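Local coordinates for protein deoxyribodipyrimidine photo-lyase (Oryza sativa Japonica Group, PDB 3UMV) that repairs ultraviolet-damaged DNA, using light and a bound FAD to split cyclobutane pyrimidine dimers back into separate pyrimidines, at residues V40-L45 with V134-P139; M44-R49 with D167-V172; R86-G91 with E234-I239. One frame throughout, in Å; residues are numbered along the deposited sequence.

Interaction 1 (V40-L45 with V134-P139)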
loop_
_atom_site.group_PDB
_atom_site.type_symbol
_atom_site.label_atom_id
_atom_site.label_comp_id
_atom_site.label_asym_id
_atom_site.label_seq_id
_atom_site.Cartn_x
_atom_site.Cartn_y
_atom_site.Cartn_z
ATOM N N VAL A 40 13.222 -16.690 -17.347
ATOM C CA VAL A 40 12.861 -15.363 -16.882
ATOM C C VAL A 40 12.307 -15.510 -15.469
ATOM O O VAL A 40 11.479 -16.391 -15.212
ATOM C CB VAL A 40 11.783 -14.719 -17.782
ATOM C CG1 VAL A 40 11.353 -13.357 -17.211
ATOM C CG2 VAL A 40 12.296 -14.602 -19.230
ATOM N N VAL A 41 12.779 -14.670 -14.550
ATOM C CA VAL A 41 12.315 -14.719 -13.166
ATOM C C VAL A 41 11.627 -13.414 -12.810
ATOM O O VAL A 41 12.215 -12.347 -12.985
ATOM C CB VAL A 41 13.480 -14.909 -12.187
ATOM C CG1 VAL A 41 12.977 -14.890 -10.735
ATOM C CG2 VAL A 41 14.224 -16.199 -12.493
ATOM N N TYR A 42 10.384 -13.503 -12.329
ATOM C CA TYR A 42 9.679 -12.348 -11.796
ATOM C C TYR A 42 9.835 -12.351 -10.277
ATOM O O TYR A 42 9.347 -13.251 -9.588
ATOM C CB TYR A 42 8.193 -12.358 -12.206
ATOM C CG TYR A 42 7.302 -11.410 -11.420
ATOM C CD1 TYR A 42 7.749 -10.148 -11.032
ATOM C CD2 TYR A 42 5.995 -11.772 -11.083
ATOM C CE1 TYR A 42 6.938 -9.284 -10.302
ATOM C CE2 TYR A 42 5.165 -10.903 -10.356
ATOM C CZ TYR A 42 5.639 -9.661 -9.982
ATOM O OH TYR A 42 4.825 -8.795 -9.277
ATOM N N TRP A 43 10.587 -11.376 -9.781
ATOM C CA TRP A 43 10.716 -11.156 -8.352
ATOM C C TRP A 43 9.497 -10.361 -7.894
ATOM O O TRP A 43 9.431 -9.149 -8.065
ATOM C CB TRP A 43 12.030 -10.417 -8.048
ATOM C CG TRP A 43 12.183 -9.990 -6.604
ATOM C CD1 TRP A 43 11.432 -10.407 -5.537
ATOM C CD2 TRP A 43 13.127 -9.040 -6.080
ATOM N NE1 TRP A 43 11.864 -9.795 -4.392
ATOM C CE2 TRP A 43 12.898 -8.947 -4.693
ATOM C CE3 TRP A 43 14.147 -8.261 -6.649
ATOM C CZ2 TRP A 43 13.649 -8.098 -3.857
ATOM C CZ3 TRP A 43 14.899 -7.420 -5.812
ATOM C CH2 TRP A 43 14.642 -7.350 -4.438
ATOM N N MET A 44 8.512 -11.081 -7.363
ATOM C CA MET A 44 7.287 -10.490 -6.846
ATOM C C MET A 44 7.546 -9.879 -5.477
ATOM O O MET A 44 8.088 -10.544 -4.601
ATOM C CB MET A 44 6.243 -11.595 -6.708
ATOM C CG MET A 44 4.894 -11.132 -6.163
ATOM S SD MET A 44 3.803 -12.552 -5.939
ATOM C CE MET A 44 3.182 -12.817 -7.600
ATOM N N LEU A 45 7.148 -8.627 -5.286
ATOM C CA LEU A 45 7.241 -8.009 -3.974
ATOM C C LEU A 45 5.996 -7.219 -3.631
ATOM O O LEU A 45 5.268 -7.588 -2.713
ATOM C CB LEU A 45 8.504 -7.150 -3.845
ATOM C CG LEU A 45 8.846 -6.726 -2.416
ATOM C CD1 LEU A 45 10.354 -6.512 -2.322
ATOM C CD2 LEU A 45 8.073 -5.465 -2.001
ATOM N N VAL A 134 12.860 -9.680 -13.608
ATOM C CA VAL A 134 11.878 -8.600 -13.657
ATOM C C VAL A 134 11.423 -8.282 -12.245
ATOM O O VAL A 134 11.008 -9.167 -11.518
ATOM C CB VAL A 134 10.645 -8.987 -14.490
ATOM C CG1 VAL A 134 9.625 -7.830 -14.497
ATOM C CG2 VAL A 134 11.072 -9.389 -15.905
ATOM N N ALA A 135 11.496 -7.018 -11.845
ATOM C CA ALA A 135 10.972 -6.643 -10.528
ATOM C C ALA A 135 9.758 -5.738 -10.675
ATOM O O ALA A 135 9.607 -5.083 -11.701
ATOM C CB ALA A 135 12.049 -5.962 -9.689
ATOM N N ASP A 136 8.895 -5.714 -9.663
ATOM C CA ASP A 136 7.827 -4.724 -9.604
ATOM C C ASP A 136 8.315 -3.469 -8.867
ATOM O O ASP A 136 9.505 -3.353 -8.541
ATOM C CB ASP A 136 6.479 -5.296 -9.068
ATOM C CG ASP A 136 6.611 -6.018 -7.707
ATOM O OD1 ASP A 136 5.903 -7.037 -7.490
ATOM O OD2 ASP A 136 7.375 -5.545 -6.837
ATOM N N PHE A 137 7.424 -2.506 -8.665
ATOM C CA PHE A 137 7.834 -1.187 -8.184
ATOM C C PHE A 137 7.198 -0.738 -6.885
ATOM O O PHE A 137 5.980 -0.820 -6.713
ATOM C CB PHE A 137 7.543 -0.091 -9.222
ATOM C CG PHE A 137 7.670 1.296 -8.656
ATOM C CD1 PHE A 137 6.548 1.985 -8.223
ATOM C CD2 PHE A 137 8.919 1.880 -8.494
ATOM C CE1 PHE A 137 6.667 3.268 -7.668
ATOM C CE2 PHE A 137 9.054 3.150 -7.935
ATOM C CZ PHE A 137 7.914 3.843 -7.514
ATOM N N SER A 138 8.041 -0.240 -5.985
ATOM C CA SER A 138 7.590 0.471 -4.786
ATOM C C SER A 138 8.557 1.606 -4.511
ATOM O O SER A 138 9.758 1.446 -4.691
ATOM C CB SER A 138 7.576 -0.459 -3.570
ATOM O OG SER A 138 7.456 0.316 -2.383
ATOM N N PRO A 139 8.044 2.763 -4.061
ATOM C CA PRO A 139 8.940 3.882 -3.763
ATOM C C PRO A 139 9.505 3.833 -2.342
ATOM O O PRO A 139 10.305 4.697 -1.965
ATOM C CB PRO A 139 8.016 5.106 -3.902
ATOM C CG PRO A 139 6.660 4.591 -3.506
ATOM C CD PRO A 139 6.619 3.154 -4.000
HETATM O O HOH W 1 9.980 -6.688 -6.962
#

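Interaction 2 (M44-R49 with D167-V172)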
loop_
_atom_site.group_PDB
_atom_site.type_symbol
_atom_site.label_atom_id
_atom_site.label_comp_id
_atom_site.label_asym_id
_atom_site.label_seq_id
_atom_site.Cartn_x
_atom_site.Cartn_y
_atom_site.Cartn_z
ATOM N N MET A 44 8.512 -11.081 -7.363
ATOM C CA MET A 44 7.287 -10.490 -6.846
ATOM C C MET A 44 7.546 -9.879 -5.477
ATOM O O MET A 44 8.088 -10.544 -4.601
ATOM C CB MET A 44 6.243 -11.595 -6.708
ATOM C CG MET A 44 4.894 -11.132 -6.163
ATOM S SD MET A 44 3.803 -12.552 -5.939
ATOM C CE MET A 44 3.182 -12.817 -7.600
ATOM N N LEU A 45 7.148 -8.627 -5.286
ATOM C CA LEU A 45 7.241 -8.009 -3.974
ATOM C C LEU A 45 5.996 -7.219 -3.631
ATOM O O LEU A 45 5.268 -7.588 -2.713
ATOM C CB LEU A 45 8.504 -7.150 -3.845
ATOM C CG LEU A 45 8.846 -6.726 -2.416
ATOM C CD1 LEU A 45 10.354 -6.512 -2.322
ATOM C CD2 LEU A 45 8.073 -5.465 -2.001
ATOM N N ARG A 46 5.739 -6.141 -4.368
ATOM C CA ARG A 46 4.570 -5.314 -4.060
ATOM C C ARG A 46 3.262 -5.894 -4.568
ATOM O O ARG A 46 2.209 -5.687 -3.956
ATOM C CB ARG A 46 4.740 -3.892 -4.584
ATOM C CG ARG A 46 3.758 -2.903 -3.954
ATOM C CD ARG A 46 3.943 -1.540 -4.560
ATOM N NE ARG A 46 3.182 -0.510 -3.869
ATOM C CZ ARG A 46 3.219 0.768 -4.233
ATOM N NH1 ARG A 46 3.985 1.130 -5.259
ATOM N NH2 ARG A 46 2.516 1.677 -3.576
ATOM N N ASP A 47 3.308 -6.626 -5.675
ATOM C CA ASP A 47 2.054 -7.010 -6.314
ATOM C C ASP A 47 1.802 -8.509 -6.218
ATOM O O ASP A 47 2.102 -9.276 -7.135
ATOM C CB ASP A 47 2.030 -6.477 -7.751
ATOM C CG ASP A 47 2.081 -4.950 -7.791
ATOM O OD1 ASP A 47 3.173 -4.406 -8.029
ATOM O OD2 ASP A 47 1.042 -4.291 -7.521
ATOM N N GLN A 48 1.243 -8.902 -5.074
ATOM C CA GLN A 48 1.088 -10.294 -4.695
ATOM C C GLN A 48 -0.186 -10.909 -5.268
ATOM O O GLN A 48 -1.138 -11.231 -4.534
ATOM C CB GLN A 48 1.159 -10.413 -3.177
ATOM C CG GLN A 48 2.500 -9.924 -2.644
ATOM C CD GLN A 48 2.447 -9.475 -1.200
ATOM O OE1 GLN A 48 1.673 -10.001 -0.396
ATOM N NE2 GLN A 48 3.283 -8.503 -0.859
ATOM N N ARG A 49 -0.174 -11.056 -6.589
ATOM C CA ARG A 49 -1.294 -11.570 -7.372
ATOM C C ARG A 49 -0.786 -12.043 -8.730
ATOM O O ARG A 49 0.227 -11.557 -9.235
ATOM C CB ARG A 49 -2.366 -10.490 -7.570
ATOM C CG ARG A 49 -1.963 -9.390 -8.549
ATOM C CD ARG A 49 -2.989 -8.233 -8.598
ATOM N NE ARG A 49 -2.467 -7.184 -9.475
ATOM C CZ ARG A 49 -1.667 -6.199 -9.082
ATOM N NH1 ARG A 49 -1.335 -6.056 -7.794
ATOM N NH2 ARG A 49 -1.214 -5.336 -9.981
ATOM N N ASP A 167 6.283 -0.927 -13.337
ATOM C CA ASP A 167 5.271 -0.423 -12.419
ATOM C C ASP A 167 3.982 -1.188 -12.653
ATOM O O ASP A 167 3.269 -0.963 -13.646
ATOM C CB ASP A 167 5.053 1.078 -12.593
ATOM C CG ASP A 167 4.146 1.666 -11.514
ATOM O OD1 ASP A 167 3.418 0.909 -10.849
ATOM O OD2 ASP A 167 4.155 2.902 -11.354
ATOM N N ALA A 168 3.703 -2.115 -11.741
ATOM C CA ALA A 168 2.505 -2.940 -11.801
ATOM C C ALA A 168 1.429 -2.430 -10.853
ATOM O O ALA A 168 0.326 -2.972 -10.822
ATOM C CB ALA A 168 2.843 -4.400 -11.461
ATOM N N HIS A 169 1.745 -1.407 -10.070
ATOM C CA HIS A 169 0.832 -0.958 -9.013
ATOM C C HIS A 169 -0.006 0.256 -9.421
ATOM O O HIS A 169 -1.147 0.415 -8.988
ATOM C CB HIS A 169 1.620 -0.613 -7.750
ATOM C CG HIS A 169 0.872 -0.882 -6.482
ATOM N ND1 HIS A 169 0.724 -2.152 -5.958
ATOM C CD2 HIS A 169 0.251 -0.044 -5.623
ATOM C CE1 HIS A 169 0.036 -2.082 -4.830
ATOM N NE2 HIS A 169 -0.260 -0.812 -4.604
ATOM N N ASN A 170 0.558 1.123 -10.247
ATOM C CA ASN A 170 -0.118 2.351 -10.609
ATOM C C ASN A 170 -0.734 2.231 -12.007
ATOM O O ASN A 170 -0.186 1.539 -12.859
ATOM C CB ASN A 170 0.866 3.517 -10.585
ATOM C CG ASN A 170 1.378 3.817 -9.188
ATOM O OD1 ASN A 170 0.590 4.076 -8.277
ATOM N ND2 ASN A 170 2.699 3.739 -8.999
ATOM N N VAL A 171 -1.863 2.904 -12.232
ATOM C CA VAL A 171 -2.471 2.952 -13.559
ATOM C C VAL A 171 -1.537 3.667 -14.514
ATOM O O VAL A 171 -1.258 3.176 -15.609
ATOM C CB VAL A 171 -3.846 3.683 -13.561
ATOM C CG1 VAL A 171 -4.438 3.685 -14.959
ATOM C CG2 VAL A 171 -4.804 3.006 -12.583
ATOM N N VAL A 172 -1.073 4.844 -14.106
ATOM C CA VAL A 172 -0.109 5.580 -14.904
ATOM C C VAL A 172 1.255 5.366 -14.254
ATOM O O VAL A 172 1.424 5.629 -13.061
ATOM C CB VAL A 172 -0.447 7.091 -14.948
ATOM C CG1 VAL A 172 0.541 7.839 -15.843
ATOM C CG2 VAL A 172 -1.883 7.325 -15.453
HETATM O O HOH W 2 4.527 -2.339 -8.812
#

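Interaction 3 (R86-G91 with E234-I239)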
loop_
_atom_site.group_PDB
_atom_site.type_symbol
_atom_site.label_atom_id
_atom_site.label_comp_id
_atom_site.label_asym_id
_atom_site.label_seq_id
_atom_site.Cartn_x
_atom_site.Cartn_y
_atom_site.Cartn_z
ATOM N N ARG A 86 4.080 -6.636 11.944
ATOM C CA ARG A 86 3.703 -7.358 13.150
ATOM C C ARG A 86 2.876 -8.568 12.738
ATOM O O ARG A 86 2.600 -8.761 11.556
ATOM C CB ARG A 86 2.871 -6.470 14.081
ATOM C CG ARG A 86 3.430 -5.075 14.372
ATOM C CD ARG A 86 4.869 -5.119 14.821
ATOM N NE ARG A 86 5.221 -3.994 15.695
ATOM C CZ ARG A 86 5.387 -2.735 15.287
ATOM N NH1 ARG A 86 5.211 -2.414 14.017
ATOM N NH2 ARG A 86 5.724 -1.789 16.156
ATOM N N ARG A 87 2.459 -9.369 13.715
ATOM C CA ARG A 87 1.667 -10.566 13.439
ATOM C C ARG A 87 0.518 -10.284 12.484
ATOM O O ARG A 87 0.304 -11.031 11.530
ATOM C CB ARG A 87 1.107 -11.154 14.736
ATOM C CG ARG A 87 0.010 -12.171 14.514
ATOM C CD ARG A 87 -0.443 -12.815 15.834
ATOM N NE ARG A 87 0.633 -13.538 16.497
ATOM C CZ ARG A 87 0.878 -14.838 16.314
ATOM N NH1 ARG A 87 0.119 -15.546 15.484
ATOM N NH2 ARG A 87 1.880 -15.427 16.947
ATOM N N ARG A 88 -0.227 -9.220 12.773
ATOM C CA ARG A 88 -1.380 -8.798 11.979
ATOM C C ARG A 88 -1.075 -8.702 10.497
ATOM O O ARG A 88 -1.832 -9.207 9.672
ATOM C CB ARG A 88 -1.893 -7.438 12.469
ATOM C CG ARG A 88 -3.003 -6.826 11.603
ATOM C CD ARG A 88 -3.671 -5.628 12.295
ATOM N NE ARG A 88 -4.446 -6.054 13.457
ATOM C CZ ARG A 88 -4.927 -5.244 14.394
ATOM N NH1 ARG A 88 -4.733 -3.941 14.332
ATOM N NH2 ARG A 88 -5.616 -5.752 15.405
ATOM N N GLN A 89 0.015 -8.026 10.158
ATOM C CA GLN A 89 0.362 -7.821 8.756
ATOM C C GLN A 89 1.048 -9.026 8.131
ATOM O O GLN A 89 0.821 -9.335 6.950
ATOM C CB GLN A 89 1.230 -6.574 8.583
ATOM C CG GLN A 89 0.536 -5.271 9.001
ATOM C CD GLN A 89 0.607 -5.018 10.503
ATOM O OE1 GLN A 89 1.308 -5.734 11.244
ATOM N NE2 GLN A 89 -0.127 -4.006 10.967
ATOM N N LEU A 90 1.889 -9.696 8.917
ATOM C CA LEU A 90 2.581 -10.889 8.444
ATOM C C LEU A 90 1.600 -12.031 8.170
ATOM O O LEU A 90 1.729 -12.769 7.179
ATOM C CB LEU A 90 3.647 -11.303 9.458
ATOM C CG LEU A 90 4.838 -10.346 9.546
ATOM C CD1 LEU A 90 5.718 -10.675 10.751
ATOM C CD2 LEU A 90 5.643 -10.401 8.282
ATOM N N GLY A 91 0.595 -12.165 9.033
ATOM C CA GLY A 91 -0.357 -13.245 8.883
ATOM C C GLY A 91 -1.165 -13.062 7.612
ATOM O O GLY A 91 -1.394 -14.014 6.867
ATOM N N GLU A 234 5.711 -8.961 16.916
ATOM C CA GLU A 234 4.902 -8.501 18.018
ATOM C C GLU A 234 3.460 -8.963 17.833
ATOM O O GLU A 234 2.943 -9.019 16.714
ATOM C CB GLU A 234 4.990 -6.984 18.151
ATOM C CG GLU A 234 4.762 -6.494 19.554
ATOM C CD GLU A 234 4.748 -4.981 19.642
ATOM O OE1 GLU A 234 5.481 -4.334 18.861
ATOM O OE2 GLU A 234 3.998 -4.447 20.495
ATOM N N ASN A 235 2.808 -9.292 18.939
ATOM C CA ASN A 235 1.488 -9.904 18.873
ATOM C C ASN A 235 0.305 -8.949 18.682
ATOM O O ASN A 235 -0.605 -8.922 19.509
ATOM C CB ASN A 235 1.271 -10.795 20.106
ATOM C CG ASN A 235 -0.018 -11.586 20.035
ATOM O OD1 ASN A 235 -0.630 -11.707 18.973
ATOM N ND2 ASN A 235 -0.438 -12.131 21.169
ATOM N N VAL A 236 0.311 -8.172 17.594
ATOM C CA VAL A 236 -0.884 -7.471 17.164
ATOM C C VAL A 236 -1.742 -8.477 16.398
ATOM O O VAL A 236 -1.308 -9.015 15.381
ATOM C CB VAL A 236 -0.523 -6.275 16.246
ATOM C CG1 VAL A 236 -1.774 -5.543 15.828
ATOM C CG2 VAL A 236 0.437 -5.340 16.952
ATOM N N PRO A 237 -2.957 -8.755 16.892
ATOM C CA PRO A 237 -3.745 -9.884 16.382
ATOM C C PRO A 237 -4.179 -9.729 14.931
ATOM O O PRO A 237 -4.440 -8.613 14.462
ATOM C CB PRO A 237 -4.989 -9.880 17.276
ATOM C CG PRO A 237 -4.627 -9.068 18.456
ATOM C CD PRO A 237 -3.651 -8.048 17.977
ATOM N N GLU A 238 -4.257 -10.854 14.232
ATOM C CA GLU A 238 -4.749 -10.873 12.863
ATOM C C GLU A 238 -6.187 -10.359 12.823
ATOM O O GLU A 238 -6.941 -10.550 13.775
ATOM C CB GLU A 238 -4.691 -12.293 12.291
ATOM C CG GLU A 238 -3.297 -12.729 11.862
ATOM C CD GLU A 238 -3.280 -14.118 11.253
ATOM O OE1 GLU A 238 -2.853 -15.061 11.941
ATOM O OE2 GLU A 238 -3.690 -14.273 10.083
ATOM N N ILE A 239 -6.567 -9.705 11.729
ATOM C CA ILE A 239 -7.955 -9.294 11.565
ATOM C C ILE A 239 -8.810 -10.504 11.198
ATOM O O ILE A 239 -8.330 -11.456 10.578
ATOM C CB ILE A 239 -8.139 -8.188 10.499
ATOM C CG1 ILE A 239 -7.748 -8.696 9.117
ATOM C CG2 ILE A 239 -7.355 -6.926 10.867
ATOM C CD1 ILE A 239 -7.893 -7.653 8.041
HETATM O O HOH W 3 5.764 -1.555 19.189
HETATM O O HOH W 4 -2.466 -15.514 14.357
HETATM O O HOH W 5 -4.409 -10.035 9.614
HETATM O O HOH W 6 -7.472 -8.217 14.928
#

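Interaction 1 (V40-L45 with V134-P139)
Tyr42 OH donates to Asp136 OD1 at 2.7 Å, and the backbone of Leu45 gives its N-H to the same oxygen, with Leu45 N 3.0 Å from Asp136 OD1 and the bond nearly straight at 175°. The phenol meets OD1 on the anti side and the amide on the syn side, both somewhat out of the carboxylate plane, so the two donors come to OD1 from its two sides. Phenol ring and carboxylate stand almost perpendicular. The short aspartate chain, its CG lodged between backbone N and carbonyl carbon (chi1 53°), turns the carboxylate toward strand 40-44. A water bridges where the strands part: it gives protons to Trp43 O and Asp136 OD2 and accepts from Asp136 N.

Further back the strands pair in parallel. Val134 N donates to Val41 O (2.8 Å) and Trp43 N to Val134 O (2.8 Å), the second a more bent hydrogen bond. That carbonyl also sits at the edge of the Tyr42 ring, 3.4 Å from CD1. Branched valines suit these extended positions, and Val40 CG1 touches Val134 CG2 at 4.2 Å. On the other face the small Ala135 leaves its CB 4.4 Å from Trp43 CE3, while helix 141-157 packs against both residues.

Asp136 OD2 also accepts from Arg46 N, and OD1 takes Asp47 N as a third donor, so this buried carboxylate is probably ionised and ties down the turn leaving strand 40-44.

Interaction 2 (M44-R49 with D167-V172)
Arg46 reaches His169 with CG anti to its own backbone N (chi1 -163°) and the chain extended to NE, which lays a flat guanidinium over one face of the imidazole. The two planes are 8° apart and their centres 3.7 Å; CZ comes within 3.4 Å of His169 CD2, and the CD methylene adds a CH-pi contact over the same ring. This planar cation suits the stack, and its NH1 is claimed by Asp328 in a salt bridge.

Asp47 turns its CG beside the backbone N (chi1 -63°), bringing OD2 to the ring edge, where His169 ND1 donates to Asp47 OD2 at 2.7 Å. This His-carboxylate bond meets OD2 on the syn side, while Arg49 NH1 takes the anti lone pair of that oxygen in a salt bridge of 3.0 Å. Stacked above and gripped at its edge, the imidazole has little freedom to rotate.

Both segments are loops following parallel strands of the alpha/beta domain, 40-44 and 162-166, and they face helix 310-333, which carries Asp328 and Arg324. Arg49 NH2 donates to Ala168 O at 2.9 Å, the oxygen lying in the guanidinium plane. The small Ala168 CB fits against Asp47 OD1 at 3.4 Å, and a water donates to Asp47 OD1 (2.6 Å) and accepts from Ala168 N. Asp167 OD1 accepts from His169 N, an Asx turn, and from Asn170 N as well, completing an Asx motif.

Interaction 3 (R86-G91 with E234-I239)
The first turn of helix 87-106, with Arg86 at its N-cap position, is packed against by the loop 234-239 that follows helix 222-231. Arg87 N donates to Glu234 O at 3.1 Å, nearly straight, so a backbone carbonyl satisfies an amide at the helix start. Arg86 and Glu234 run side by side: NE lies 3.2 Å from Glu234 OE1 in a salt bridge, approaching from above the carboxylate plane, and a water links OE1 to Arg86 NH2.

Arg88 carries the inner half. With CG anti to the backbone N (chi1 173°) and a bend at chi3, its NE donates a hydrogen bond to Pro237 O at 2.7 Å, while Val236 CG1 sits over one guanidinium face, 3.5 Å from CZ. Replaced by a leucine, Arg88 would probably leave Pro237 O without its NE donor and strip Val236 of the flat group it packs on. Gly91, with no side chain, lets Glu238 come close, its OE2 lying 3.7 Å from Gly91 CA and pairing with Arg95.

Beyond the loop, Arg88 reaches the carbonyls of Val386 and Tyr424, Glu234 pairs with Lys423, and Val236 leans on helix 410-424, joining helix 87-106 to the helices of the FAD-binding region.

In the fold
Interactions 1 and 2 start from the same piece of chain, sharing Met44 and Leu45, with centres 8 Å apart: strand 40-44 pairs with strand 132-135 in the parallel part of the sheet, and the loop that leaves it meets the loop after strand 162-166. Asp136 and Phe137 reach across to Arg46, fusing them into one buried cluster beside helix 310-333, which Phe137, Pro139 and Arg46 touch. Interaction 3 stands apart, its centre about 25 Å from interaction 1 and 23 Å from interaction 2, and along the chain its segments alternate with theirs. Interactions 1 and 2 lie within the alpha/beta domain; interaction 3 ties helix 87-106 to a later loop leaning on helix 410-424.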